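Local atomic coordinates of type III CBASS phage resistance system CD-NTase-associated protein Cap8 (Pseudomonas aeruginosa, PDB entry 6P8P), a protein that is a HORMA-domain protein that probably helps regulate a bacterial cGAS-like nucleotidyltransferase (CD-NTase) in immunity against bacteriophages. Residues Leu18-Trp21 / Asp22-Glu26; Pro105-Lys108 / Glu109-Gly112; Leu111-Val114 / Gln115-Lys119. The protein carries 2 engineered substitutions. All blocks are in the same frame, centred on the assembly; numbering follows the deposited sequence.

Contact 1. Residues Leu18-Trp21 / Asp22-Glu26; sequences LQTW and DAIVE
Val25 sets its CG2 methyl over one face of the Trp21 indole, a CH-pi contact in which that carbon lies 3.7 Å from the centroid of the five-membered ring and 18° off the ring normal. One turn of helix separates the two residues. With its CG opposite the backbone N (chi1 -178°), Trp21 swings the ring past its own carbonyl and into the path of Val25. The backbone closes the same turn: Val25 N donates to Trp21 O at 2.8 Å. At the six-membered end of the indole, Ile24 crosses at about a right angle, its CG2 4.1 Å from Trp21 CZ3. The other branch of Ile24 runs beside Thr20, Ile24 CD1 to Thr20 CG2 at 4.1 Å, both side chains pointing the same way.

All of this lies on helix 17-29, one of the helices of the HORMA domain. Trp21 is wedged against helix 44-52 through Ala47 and Ile51, and its NE1 donates to Leu40 O in helix 35-42, which should fix the turn of the ring, while Ile24 rests on Ile72 of strand 69-75. Asp22 belongs to the exposed side. Asp22 N donates to Leu18 O at 2.9 Å, and the carboxylate lies obliquely across the Leu18 side chain, Asp22 OD2 3.5 Å from the methyl carbon CD2 of Leu18.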
ATOM      1  N   LEU A  18       7.239   5.316   4.385  1.00 15.24           N
ATOM      2  CA  LEU A  18       8.002   4.078   4.254  1.00 18.33           C
ATOM      3  C   LEU A  18       9.213   4.071   5.192  1.00 18.46           C
ATOM      4  O   LEU A  18       9.559   3.035   5.775  1.00 18.08           O
ATOM      5  CB  LEU A  18       8.427   3.888   2.796  1.00 18.32           C
ATOM      6  CG  LEU A  18       9.279   2.658   2.505  1.00 19.46           C
ATOM      7  CD1 LEU A  18       8.886   2.033   1.132  1.00 23.33           C
ATOM      8  CD2 LEU A  18      10.743   3.025   2.464  1.00 29.25           C
ATOM      9  N   GLN A  19       9.882   5.220   5.350  1.00 15.44           N
ATOM     10  CA  GLN A  19      10.974   5.285   6.314  1.00 13.98           C
ATOM     11  C   GLN A  19      10.476   4.993   7.719  1.00 13.89           C
ATOM     12  O   GLN A  19      11.198   4.397   8.519  1.00 17.22           O
ATOM     13  CB  GLN A  19      11.642   6.662   6.273  1.00 17.88           C
ATOM     14  CG  GLN A  19      12.349   6.961   4.981  1.00 18.42           C
ATOM     15  CD  GLN A  19      12.813   8.390   4.889  1.00 23.67           C
ATOM     16  OE1 GLN A  19      12.108   9.311   5.319  1.00 19.84           O
ATOM     17  NE2 GLN A  19      14.006   8.599   4.303  1.00 25.45           N
ATOM     18  N   THR A  20       9.255   5.421   8.030  1.00 14.78           N
ATOM     19  CA  THR A  20       8.651   5.144   9.326  1.00 13.67           C
ATOM     20  C   THR A  20       8.435   3.648   9.500  1.00 13.63           C
ATOM     21  O   THR A  20       8.835   3.060  10.501  1.00 15.89           O
ATOM     22  CB  THR A  20       7.313   5.876   9.439  1.00 13.55           C
ATOM     23  OG1 THR A  20       7.478   7.297   9.208  1.00 19.14           O
ATOM     24  CG2 THR A  20       6.690   5.640  10.838  1.00 18.28           C
ATOM     25  N   TRP A  21       7.853   2.991   8.494  1.00 13.77           N
ATOM     26  CA  TRP A  21       7.676   1.536   8.612  1.00 16.60           C
ATOM     27  C   TRP A  21       9.004   0.812   8.751  1.00 19.17           C
ATOM     28  O   TRP A  21       9.134  -0.098   9.576  1.00 15.97           O
ATOM     29  CB  TRP A  21       6.935   1.000   7.400  1.00 15.28           C
ATOM     30  CG  TRP A  21       6.647  -0.455   7.437  1.00 13.48           C
ATOM     31  CD1 TRP A  21       7.097  -1.382   6.551  1.00 17.90           C
ATOM     32  CD2 TRP A  21       5.864  -1.158   8.407  1.00 13.41           C
ATOM     33  NE1 TRP A  21       6.595  -2.633   6.885  1.00 15.94           N
ATOM     34  CE2 TRP A  21       5.857  -2.515   8.038  1.00 16.30           C
ATOM     35  CE3 TRP A  21       5.141  -0.762   9.543  1.00 14.32           C
ATOM     36  CZ2 TRP A  21       5.140  -3.472   8.736  1.00 16.73           C
ATOM     37  CZ3 TRP A  21       4.449  -1.729  10.269  1.00 17.14           C
ATOM     38  CH2 TRP A  21       4.459  -3.071   9.861  1.00 16.85           C
ATOM     39  N   ASP A  22      10.004   1.208   7.963  1.00 17.45           N
ATOM     40  CA  ASP A  22      11.312   0.576   8.068  1.00 15.98           C
ATOM     41  C   ASP A  22      11.878   0.719   9.482  1.00 18.39           C
ATOM     42  O   ASP A  22      12.467  -0.222  10.019  1.00 18.81           O
ATOM     43  CB  ASP A  22      12.264   1.188   7.040  1.00 16.66           C
ATOM     44  CG  ASP A  22      12.076   0.634   5.644  1.00 34.11           C
ATOM     45  OD1 ASP A  22      11.305  -0.321   5.457  1.00 26.96           O
ATOM     46  OD2 ASP A  22      12.725   1.171   4.707  1.00 29.08           O
ATOM     47  N   ALA A  23      11.656   1.871  10.125  1.00 15.11           N
ATOM     48  CA  ALA A  23      12.165   2.049  11.489  1.00 16.04           C
ATOM     49  C   ALA A  23      11.435   1.127  12.453  1.00 16.45           C
ATOM     50  O   ALA A  23      12.047   0.580  13.384  1.00 16.97           O
ATOM     51  CB  ALA A  23      12.033   3.508  11.940  1.00 16.43           C
ATOM     52  N   ILE A  24      10.124   0.934  12.218  1.00 14.01           N
ATOM     53  CA  ILE A  24       9.314   0.032  13.042  1.00 13.72           C
ATOM     54  C   ILE A  24       9.726  -1.415  12.830  1.00 17.74           C
ATOM     55  O   ILE A  24       9.839  -2.193  13.782  1.00 19.93           O
ATOM     56  CB  ILE A  24       7.819   0.248  12.740  1.00 18.27           C
ATOM     57  CG1 ILE A  24       7.397   1.639  13.231  1.00 17.58           C
ATOM     58  CG2 ILE A  24       6.968  -0.842  13.372  1.00 18.91           C
ATOM     59  CD1 ILE A  24       6.041   2.113  12.735  1.00 22.65           C
ATOM     60  N   VAL A  25       9.993  -1.793  11.595  1.00 14.80           N
ATOM     61  CA  VAL A  25      10.447  -3.151  11.336  1.00 15.24           C
ATOM     62  C   VAL A  25      11.764  -3.422  12.057  1.00 16.49           C
ATOM     63  O   VAL A  25      11.975  -4.495  12.629  1.00 15.93           O
ATOM     64  CB  VAL A  25      10.604  -3.373   9.827  1.00 16.03           C
ATOM     65  CG1 VAL A  25      11.252  -4.734   9.561  1.00 17.79           C
ATOM     66  CG2 VAL A  25       9.238  -3.273   9.120  1.00 20.03           C
ATOM     67  N   GLU A  26      12.675  -2.465  12.027  1.00 16.81           N
ATOM     68  CA  GLU A  26      13.942  -2.663  12.734  1.00 15.62           C
ATOM     69  C   GLU A  26      13.727  -2.791  14.246  1.00 18.96           C
ATOM     70  O   GLU A  26      14.333  -3.649  14.898  1.00 21.96           O
ATOM     71  CB  GLU A  26      14.901  -1.522  12.405  1.00 21.08           C
ATOM     72  CG  GLU A  26      16.287  -1.704  13.043  1.00 27.85           C
ATOM     73  CD  GLU A  26      17.036  -2.924  12.552  1.00 47.37           C
ATOM     74  OE1 GLU A  26      16.709  -3.437  11.460  1.00 46.10           O
ATOM     75  OE2 GLU A  26      17.955  -3.375  13.273  1.00 57.97           O
TER

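Contact 2. Residues Pro105-Lys108 / Glu109-Gly112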
ATOM      1  N   PRO A 105      -3.735  -0.528  12.745  1.00 17.18           N
ATOM      2  CA  PRO A 105      -4.941   0.300  12.731  1.00 17.22           C
ATOM      3  C   PRO A 105      -5.259   0.752  11.317  1.00 16.78           C
ATOM      4  O   PRO A 105      -4.372   1.087  10.528  1.00 16.97           O
ATOM      5  CB  PRO A 105      -4.583   1.483  13.658  1.00 16.27           C
ATOM      6  CG  PRO A 105      -3.078   1.643  13.419  1.00 21.55           C
ATOM      7  CD  PRO A 105      -2.559   0.210  13.230  1.00 19.12           C
ATOM      8  N   CYS A 106      -6.552   0.797  11.028  1.00 17.19           N
ATOM      9  CA  CYS A 106      -7.006   1.122   9.700  1.00 15.60           C
ATOM     10  C   CYS A 106      -8.375   1.773   9.714  1.00 17.25           C
ATOM     11  O   CYS A 106      -9.268   1.284  10.405  1.00 19.13           O
ATOM     12  CB  CYS A 106      -7.045  -0.165   8.870  1.00 15.56           C
ATOM     13  SG  CYS A 106      -7.659   0.017   7.158  1.00 19.46           S
ATOM     14  N   PRO A 107      -8.566   2.855   8.973  1.00 19.74           N
ATOM     15  CA  PRO A 107      -9.910   3.449   8.893  1.00 23.74           C
ATOM     16  C   PRO A 107     -10.905   2.421   8.380  1.00 23.93           C
ATOM     17  O   PRO A 107     -10.618   1.672   7.453  1.00 22.19           O
ATOM     18  CB  PRO A 107      -9.741   4.613   7.906  1.00 26.89           C
ATOM     19  CG  PRO A 107      -8.276   4.830   7.757  1.00 30.63           C
ATOM     20  CD  PRO A 107      -7.613   3.517   8.070  1.00 19.63           C
ATOM     21  N   LYS A 108     -12.077   2.366   9.014  1.00 21.47           N
ATOM     22  CA  LYS A 108     -13.016   1.292   8.716  1.00 22.23           C
ATOM     23  C   LYS A 108     -13.337   1.226   7.229  1.00 20.04           C
ATOM     24  O   LYS A 108     -13.488   0.127   6.682  1.00 22.90           O
ATOM     25  CB  LYS A 108     -14.298   1.462   9.534  1.00 27.17           C
ATOM     26  CG  LYS A 108     -15.248   0.260   9.465  1.00 28.54           C
ATOM     27  CD  LYS A 108     -16.481   0.466  10.373  1.00 32.69           C
ATOM     28  CE  LYS A 108     -17.487  -0.665  10.179  1.00 60.33           C
ATOM     29  NZ  LYS A 108     -18.809  -0.328  10.776  1.00 71.76           N
ATOM     30  N   GLU A 109     -13.404   2.379   6.556  1.00 25.64           N
ATOM     31  CA  GLU A 109     -13.786   2.401   5.147  1.00 34.42           C
ATOM     32  C   GLU A 109     -12.737   1.761   4.246  1.00 36.85           C
ATOM     33  O   GLU A 109     -13.063   1.357   3.124  1.00 29.14           O
ATOM     34  CB  GLU A 109     -14.054   3.837   4.674  1.00 32.20           C
ATOM     35  CG  GLU A 109     -12.864   4.776   4.660  1.00 39.95           C
ATOM     36  CD  GLU A 109     -13.086   5.973   3.725  1.00 71.19           C
ATOM     37  OE1 GLU A 109     -12.533   7.066   3.985  1.00 66.99           O
ATOM     38  OE2 GLU A 109     -13.820   5.821   2.723  1.00 70.20           O
ATOM     39  N   GLN A 110     -11.487   1.666   4.698  1.00 21.56           N
ATOM     40  CA  GLN A 110     -10.438   1.030   3.910  1.00 18.24           C
ATOM     41  C   GLN A 110     -10.194  -0.419   4.311  1.00 18.13           C
ATOM     42  O   GLN A 110      -9.339  -1.072   3.725  1.00 18.71           O
ATOM     43  CB  GLN A 110      -9.150   1.846   4.019  1.00 20.47           C
ATOM     44  CG  GLN A 110      -9.285   3.265   3.406  1.00 34.39           C
ATOM     45  CD  GLN A 110      -7.951   3.959   3.173  1.00 57.32           C
ATOM     46  OE1 GLN A 110      -7.214   3.651   2.218  1.00 41.81           O
ATOM     47  NE2 GLN A 110      -7.633   4.909   4.046  1.00 69.52           N
ATOM     48  N   LEU A 111     -10.928  -0.948   5.287  1.00 19.45           N
ATOM     49  CA  LEU A 111     -10.573  -2.261   5.800  1.00 15.23           C
ATOM     50  C   LEU A 111     -10.712  -3.331   4.733  1.00 21.24           C
ATOM     51  O   LEU A 111      -9.981  -4.326   4.737  1.00 25.03           O
ATOM     52  CB  LEU A 111     -11.461  -2.640   6.988  1.00 24.30           C
ATOM     53  CG  LEU A 111     -10.995  -2.352   8.381  1.00 28.67           C
ATOM     54  CD1 LEU A 111     -12.094  -2.887   9.367  1.00 25.48           C
ATOM     55  CD2 LEU A 111      -9.656  -2.945   8.673  1.00 21.36           C
ATOM     56  N   GLY A 112     -11.695  -3.188   3.856  1.00 23.25           N
ATOM     57  CA  GLY A 112     -11.916  -4.183   2.822  1.00 28.02           C
ATOM     58  C   GLY A 112     -10.675  -4.429   1.995  1.00 28.36           C
ATOM     59  O   GLY A 112     -10.187  -5.561   1.898  1.00 27.98           O
TER
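Cys106 and Leu111 make the tight part of this turn: Leu111 CD2 packs 3.8 Å from Cys106 CB and 3.9 Å from Cys106 SG. A chi1 of 178° puts the sulfur beside the carbonyl carbon of Cys106 and turns it to the start of the helix, where besides Leu111 CD2 it meets Gln110 CB at 3.9 Å. Next to it the backbone makes two overlapping turns. Gln110 N donates to Pro107 O at 2.9 Å and Leu111 N to Lys108 O at 3.1 Å, both donors standing off the carbonyl plane.

The solvent side is much looser. Lys108 and Glu109 are both exposed. The extended Lys108 chain meets the other segment mainly through CB and touches Asp129 of strand 125-129, while Glu109 gives no more than a touch from its CB. Gln110 lies between these extremes. Its side chain crosses Pro107 obliquely, Gln110 NE2 3.8 Å from Pro107 CG, but its polar bonds go further afield, OE1 accepting from Trp113 NE1 and NE2 donating to Asp53. A bound calcium ion lies about 4 Å from the Gln110 side chain.

The whole turn links strand 101-106 to helix 111-119 within a beta-alpha-beta unit, with Leu50 of helix 44-52 against Cys106 and Pro107, and Leu111 leaning on Ala127 and Asp129 of strand 125-129.

Contact 3. Residues Leu111-Val114 / Gln115-Lys119; sequences LGWV and QSALK
Leu111 starts this stretch of helix by meeting the aliphatic part of Gln115, its CD2 3.9 Å from Gln115 CG, as the two side chains pass at a slant. Its carbonyl is gripped by the backbone as well, Gln115 N donating to Leu111 O at 2.8 Å. At Gly112 the helical bond slackens: Ser116 N reaches Gly112 O at a weak 3.4 Å. A water donates to the same Gly112 O at 2.8 Å and is also hydrogen-bonded to Ser116 OG, so it bridges the two residues. Trp113 takes chi1 87°, placing CG between its backbone N and carbonyl carbon; one face of the indole then has Val114 CG2 over its centre, and the ring approaches Ala117 obliquely, Trp113 CZ3 to Ala117 CB 4.0 Å. Val114 runs alongside Leu118, Val114 CG1 to Leu118 CD1 4.1 Å, while Leu118 N donates to Val114 O.

Helix 111-119 is the helix of a beta-alpha-beta crossover between the parallel neighbours 101-106 and 125-129. Val114 and Leu118 face Ala127 on the second of these and share Val46 of helix 44-52 with Ala117, while Ser116 and Ala117 pack on Leu18 of the second subunit.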
ATOM      1  N   LEU A 111     -10.928  -0.948   5.287  1.00 19.45           N
ATOM      2  CA  LEU A 111     -10.573  -2.261   5.800  1.00 15.23           C
ATOM      3  C   LEU A 111     -10.712  -3.331   4.733  1.00 21.24           C
ATOM      4  O   LEU A 111      -9.981  -4.326   4.737  1.00 25.03           O
ATOM      5  CB  LEU A 111     -11.461  -2.640   6.988  1.00 24.30           C
ATOM      6  CG  LEU A 111     -10.995  -2.352   8.381  1.00 28.67           C
ATOM      7  CD1 LEU A 111     -12.094  -2.887   9.367  1.00 25.48           C
ATOM      8  CD2 LEU A 111      -9.656  -2.945   8.673  1.00 21.36           C
ATOM      9  N   GLY A 112     -11.695  -3.188   3.856  1.00 23.25           N
ATOM     10  CA  GLY A 112     -11.916  -4.183   2.822  1.00 28.02           C
ATOM     11  C   GLY A 112     -10.675  -4.429   1.995  1.00 28.36           C
ATOM     12  O   GLY A 112     -10.187  -5.561   1.898  1.00 27.98           O
ATOM     13  N   TRP A 113     -10.123  -3.368   1.407  1.00 19.93           N
ATOM     14  CA  TRP A 113      -8.950  -3.563   0.564  1.00 17.41           C
ATOM     15  C   TRP A 113      -7.719  -3.880   1.402  1.00 17.05           C
ATOM     16  O   TRP A 113      -6.904  -4.721   1.011  1.00 19.22           O
ATOM     17  CB  TRP A 113      -8.736  -2.350  -0.352  1.00 20.17           C
ATOM     18  CG  TRP A 113      -7.935  -1.176   0.143  1.00 19.25           C
ATOM     19  CD1 TRP A 113      -8.419   0.040   0.560  1.00 16.43           C
ATOM     20  CD2 TRP A 113      -6.505  -1.079   0.190  1.00 18.00           C
ATOM     21  NE1 TRP A 113      -7.365   0.865   0.894  1.00 21.04           N
ATOM     22  CE2 TRP A 113      -6.188   0.198   0.679  1.00 21.02           C
ATOM     23  CE3 TRP A 113      -5.464  -1.964  -0.105  1.00 18.76           C
ATOM     24  CZ2 TRP A 113      -4.868   0.626   0.849  1.00 21.18           C
ATOM     25  CZ3 TRP A 113      -4.173  -1.533   0.050  1.00 23.26           C
ATOM     26  CH2 TRP A 113      -3.886  -0.263   0.546  1.00 20.53           C
ATOM     27  N   VAL A 114      -7.601  -3.270   2.578  1.00 17.84           N
ATOM     28  CA  VAL A 114      -6.399  -3.479   3.379  1.00 14.76           C
ATOM     29  C   VAL A 114      -6.319  -4.912   3.868  1.00 16.87           C
ATOM     30  O   VAL A 114      -5.250  -5.520   3.831  1.00 16.47           O
ATOM     31  CB  VAL A 114      -6.362  -2.464   4.526  1.00 14.30           C
ATOM     32  CG1 VAL A 114      -5.304  -2.859   5.539  1.00 18.00           C
ATOM     33  CG2 VAL A 114      -6.086  -1.099   3.965  1.00 16.11           C
ATOM     34  N   GLN A 115      -7.422  -5.466   4.382  1.00 17.62           N
ATOM     35  CA  GLN A 115      -7.361  -6.827   4.905  1.00 16.03           C
ATOM     36  C   GLN A 115      -7.056  -7.824   3.797  1.00 21.48           C
ATOM     37  O   GLN A 115      -6.266  -8.753   3.996  1.00 20.22           O
ATOM     38  CB  GLN A 115      -8.663  -7.181   5.634  1.00 16.69           C
ATOM     39  CG  GLN A 115      -8.861  -6.326   6.890  1.00 19.12           C
ATOM     40  CD  GLN A 115     -10.041  -6.745   7.749  1.00 30.08           C
ATOM     41  OE1 GLN A 115      -9.975  -6.745   8.993  1.00 30.64           O
ATOM     42  NE2 GLN A 115     -11.134  -7.086   7.099  1.00 21.07           N
ATOM     43  N   SER A 116      -7.628  -7.611   2.600  1.00 20.96           N
ATOM     44  CA  SER A 116      -7.302  -8.470   1.465  1.00 19.16           C
ATOM     45  C   SER A 116      -5.841  -8.349   1.061  1.00 19.17           C
ATOM     46  O   SER A 116      -5.199  -9.349   0.743  1.00 24.79           O
ATOM     47  CB  SER A 116      -8.208  -8.139   0.273  1.00 26.52           C
ATOM     48  OG  SER A 116      -9.540  -8.479   0.551  1.00 29.47           O
ATOM     49  N   ALA A 117      -5.314  -7.130   1.015  1.00 19.25           N
ATOM     50  CA  ALA A 117      -3.920  -6.922   0.654  1.00 20.69           C
ATOM     51  C   ALA A 117      -2.984  -7.582   1.649  1.00 20.82           C
ATOM     52  O   ALA A 117      -1.949  -8.130   1.262  1.00 22.73           O
ATOM     53  CB  ALA A 117      -3.622  -5.429   0.548  1.00 20.12           C
ATOM     54  N   LEU A 118      -3.304  -7.510   2.939  1.00 19.33           N
ATOM     55  CA  LEU A 118      -2.447  -8.145   3.929  1.00 16.59           C
ATOM     56  C   LEU A 118      -2.485  -9.660   3.798  1.00 18.66           C
ATOM     57  O   LEU A 118      -1.457 -10.331   3.967  1.00 20.32           O
ATOM     58  CB  LEU A 118      -2.882  -7.742   5.336  1.00 17.83           C
ATOM     59  CG  LEU A 118      -2.574  -6.319   5.723  1.00 15.95           C
ATOM     60  CD1 LEU A 118      -3.117  -5.993   7.129  1.00 16.08           C
ATOM     61  CD2 LEU A 118      -1.072  -6.020   5.728  1.00 15.85           C
ATOM     62  N   LYS A 119      -3.669 -10.209   3.523  1.00 22.16           N
ATOM     63  CA  LYS A 119      -3.853 -11.653   3.471  1.00 24.79           C
ATOM     64  C   LYS A 119      -2.992 -12.283   2.395  1.00 33.68           C
ATOM     65  O   LYS A 119      -2.664 -13.472   2.491  1.00 30.07           O
ATOM     66  CB  LYS A 119      -5.329 -11.964   3.258  1.00 28.80           C
ATOM     67  CG  LYS A 119      -5.667 -13.433   3.145  1.00 41.48           C
ATOM     68  CD  LYS A 119      -7.175 -13.610   2.950  1.00 57.55           C
ATOM     69  CE  LYS A 119      -7.509 -14.879   2.174  1.00 68.92           C
ATOM     70  NZ  LYS A 119      -8.947 -14.910   1.787  1.00 70.54           N
TER
HETATM   71  O   HOH W   1     -11.561  -7.768   2.891  1.00 36.25           O

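In the fold
Contact 1 lies nearest the middle of the domain, its centre about 8 Å from that of the chain; contacts 2 and 3 are each about 15 Å out. Contact 2 is a surface turn, whereas contacts 1 and 3 are helices with one buried and one exposed side. Regular helical bonds and aromatic packing dominate contact 1. Contact 3 follows the same pattern but adds a bridging water, and contact 2 relies on tight turns and a thiol. Contacts 2 and 3 have helix 111-119 in common, share Leu111 and Gly112, and join where Cys106 SG meets Val114 CG2 at 3.7 Å. Contacts 1 and 3 do not touch within a chain, yet they meet across the two subunits.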